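Local structure of beta-lactamase (Klebsiella pneumoniae, 6HUH) at residues S45-A50 / I216-G221. The protein probably hydrolyses the amide bond of beta-lactam antibiotics, as a class D serine beta-lactamase that confers antibiotic resistance. Numbering follows the deposited sequence.
Sequences SQLPPA and IGWFVG
A buried, mostly apolar contact with a single hydrogen bond across it joins Leu-47, Pro-48 and Pro-49, in the loop between strand 36-41 and helix 56-64, to Ile-216 and Trp-218 on strand 215-225. The indole of Trp-218 reaches across and gives its N-H to a backbone carbonyl, NE1 lying 2.8 Å from Pro-48 O. The bond is moderately bent at the hydrogen, with an angle of 148°. The donor lies in the carbonyl plane, while the oxygen is slightly tilted from the plane of the indole. With CG beside its own backbone N (chi1 -78°), the indole extends from the strand to the loop. Pro-49 O lies over one ring face, 3.7 Å from NE1; it accepts a hydrogen bond from the hydroxyl of Thr-52. On the benzo side, Leu-47 CB approaches Trp-218 CZ2 obliquely at 4.0 Å.

Both segments belong to the penicillin-binding transpeptidase fold, in which a central antiparallel sheet packs against helices. The loop leads directly into Ser-51, the predicted acyl-ester nucleophile, and the Trp-218 side chain is about 8 Å from that of Ser-51, so the hydrogen bond ties the sheet to the approach to the active site.

Two positions earlier on the strand, Ile-216 places CD1 against both Leu-47 CD2 and Pro-48 CD, at 3.7 Å from each. Its branch methyl CG2 meets Leu-47 CD1 at 4.0 Å, which gives the leucine fork a contact on each of its methyls. The isoleucine crosses the proline ring at about a right angle. Thr-235 of the neighbouring strand 228-238 touches both Leu-47 and Trp-218, while Gln-158 of helix 155-166 also packs on the indole.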
loop_
_atom_site.group_PDB
_atom_site.type_symbol
_atom_site.label_atom_id
_atom_site.label_comp_id
_atom_site.label_asym_id
_atom_site.label_seq_id
_atom_site.Cartn_x
_atom_site.Cartn_y
_atom_site.Cartn_z
ATOM N N SER A 45 -30.839 -7.749 10.838
ATOM C CA SER A 45 -31.271 -7.850 9.435
ATOM C C SER A 45 -30.113 -8.176 8.506
ATOM O O SER A 45 -29.024 -7.626 8.657
ATOM C CB SER A 45 -31.962 -6.573 8.970
ATOM O OG SER A 45 -33.203 -6.447 9.634
ATOM N N GLN A 46 -30.370 -9.046 7.529
ATOM C CA GLN A 46 -29.381 -9.469 6.542
ATOM C C GLN A 46 -29.240 -8.417 5.447
ATOM O O GLN A 46 -30.251 -7.985 4.884
ATOM C CB GLN A 46 -29.784 -10.822 5.916
ATOM C CG GLN A 46 -29.862 -11.993 6.892
ATOM C CD GLN A 46 -29.688 -13.314 6.195
ATOM O OE1 GLN A 46 -28.751 -14.076 6.489
ATOM N NE2 GLN A 46 -30.581 -13.615 5.252
ATOM N N LEU A 47 -27.998 -8.020 5.131
ATOM C CA LEU A 47 -27.731 -7.037 4.082
ATOM C C LEU A 47 -26.660 -7.521 3.090
ATOM O O LEU A 47 -25.798 -8.320 3.488
ATOM C CB LEU A 47 -27.266 -5.705 4.698
ATOM C CG LEU A 47 -28.211 -4.994 5.674
ATOM C CD1 LEU A 47 -27.447 -4.004 6.529
ATOM C CD2 LEU A 47 -29.364 -4.334 4.947
ATOM N N PRO A 48 -26.626 -7.018 1.818
ATOM C CA PRO A 48 -25.548 -7.435 0.905
ATOM C C PRO A 48 -24.171 -7.162 1.529
ATOM O O PRO A 48 -24.003 -6.089 2.096
ATOM C CB PRO A 48 -25.796 -6.583 -0.355
ATOM C CG PRO A 48 -26.675 -5.486 0.081
ATOM C CD PRO A 48 -27.537 -6.062 1.153
ATOM N N PRO A 49 -23.190 -8.102 1.520
ATOM C CA PRO A 49 -21.899 -7.795 2.162
ATOM C C PRO A 49 -21.040 -6.805 1.370
ATOM O O PRO A 49 -20.197 -6.127 1.954
ATOM C CB PRO A 49 -21.238 -9.164 2.317
ATOM C CG PRO A 49 -21.817 -9.994 1.231
ATOM C CD PRO A 49 -23.181 -9.448 0.905
ATOM N N ALA A 50 -21.317 -6.671 0.054
ATOM C CA ALA A 50 -20.592 -5.829 -0.890
ATOM C C ALA A 50 -19.099 -6.158 -0.851
ATOM O O ALA A 50 -18.743 -7.338 -0.891
ATOM C CB ALA A 50 -20.850 -4.360 -0.627
ATOM N N ILE A 216 -25.769 1.109 1.467
ATOM C CA ILE A 216 -25.354 0.467 2.715
ATOM C C ILE A 216 -23.845 0.606 2.814
ATOM O O ILE A 216 -23.108 0.066 1.987
ATOM C CB ILE A 216 -25.785 -1.016 2.923
ATOM C CG1 ILE A 216 -27.306 -1.209 2.752
ATOM C CG2 ILE A 216 -25.294 -1.541 4.296
ATOM C CD1 ILE A 216 -27.688 -2.518 2.141
ATOM N N GLY A 217 -23.413 1.356 3.805
ATOM C CA GLY A 217 -22.000 1.541 4.076
ATOM C C GLY A 217 -21.574 0.514 5.088
ATOM O O GLY A 217 -22.334 0.188 5.992
ATOM N N TRP A 218 -20.417 -0.059 4.924
ATOM C CA TRP A 218 -19.981 -1.039 5.899
ATOM C C TRP A 218 -18.563 -0.703 6.367
ATOM O O TRP A 218 -17.707 -0.409 5.542
ATOM C CB TRP A 218 -19.908 -2.444 5.265
ATOM C CG TRP A 218 -21.147 -3.256 5.034
ATOM C CD1 TRP A 218 -21.786 -3.425 3.840
ATOM C CD2 TRP A 218 -21.664 -4.277 5.907
ATOM N NE1 TRP A 218 -22.740 -4.413 3.944
ATOM C CE2 TRP A 218 -22.694 -4.946 5.204
ATOM C CE3 TRP A 218 -21.403 -4.648 7.242
ATOM C CZ2 TRP A 218 -23.467 -5.948 5.792
ATOM C CZ3 TRP A 218 -22.165 -5.642 7.820
ATOM C CH2 TRP A 218 -23.182 -6.285 7.096
ATOM N N PHE A 219 -18.302 -0.802 7.664
ATOM C CA PHE A 219 -16.957 -0.757 8.215
ATOM C C PHE A 219 -16.820 -1.832 9.277
ATOM O O PHE A 219 -17.291 -1.684 10.411
ATOM C CB PHE A 219 -16.445 0.605 8.658
ATOM C CG PHE A 219 -14.948 0.484 8.836
ATOM C CD1 PHE A 219 -14.121 0.184 7.753
ATOM C CD2 PHE A 219 -14.373 0.578 10.096
ATOM C CE1 PHE A 219 -12.752 0.000 7.924
ATOM C CE2 PHE A 219 -12.992 0.425 10.260
ATOM C CZ PHE A 219 -12.195 0.124 9.173
ATOM N N VAL A 220 -16.267 -2.970 8.848
ATOM C CA VAL A 220 -16.133 -4.191 9.646
ATOM C C VAL A 220 -14.701 -4.498 9.880
ATOM O O VAL A 220 -13.884 -4.172 9.031
ATOM C CB VAL A 220 -16.912 -5.392 9.030
ATOM C CG1 VAL A 220 -18.374 -5.048 8.875
ATOM C CG2 VAL A 220 -16.339 -5.816 7.692
ATOM N N GLY A 221 -14.391 -5.081 11.028
ATOM C CA GLY A 221 -13.012 -5.402 11.373
ATOM C C GLY A 221 -12.749 -5.596 12.842
ATOM O O GLY A 221 -13.676 -5.743 13.633
#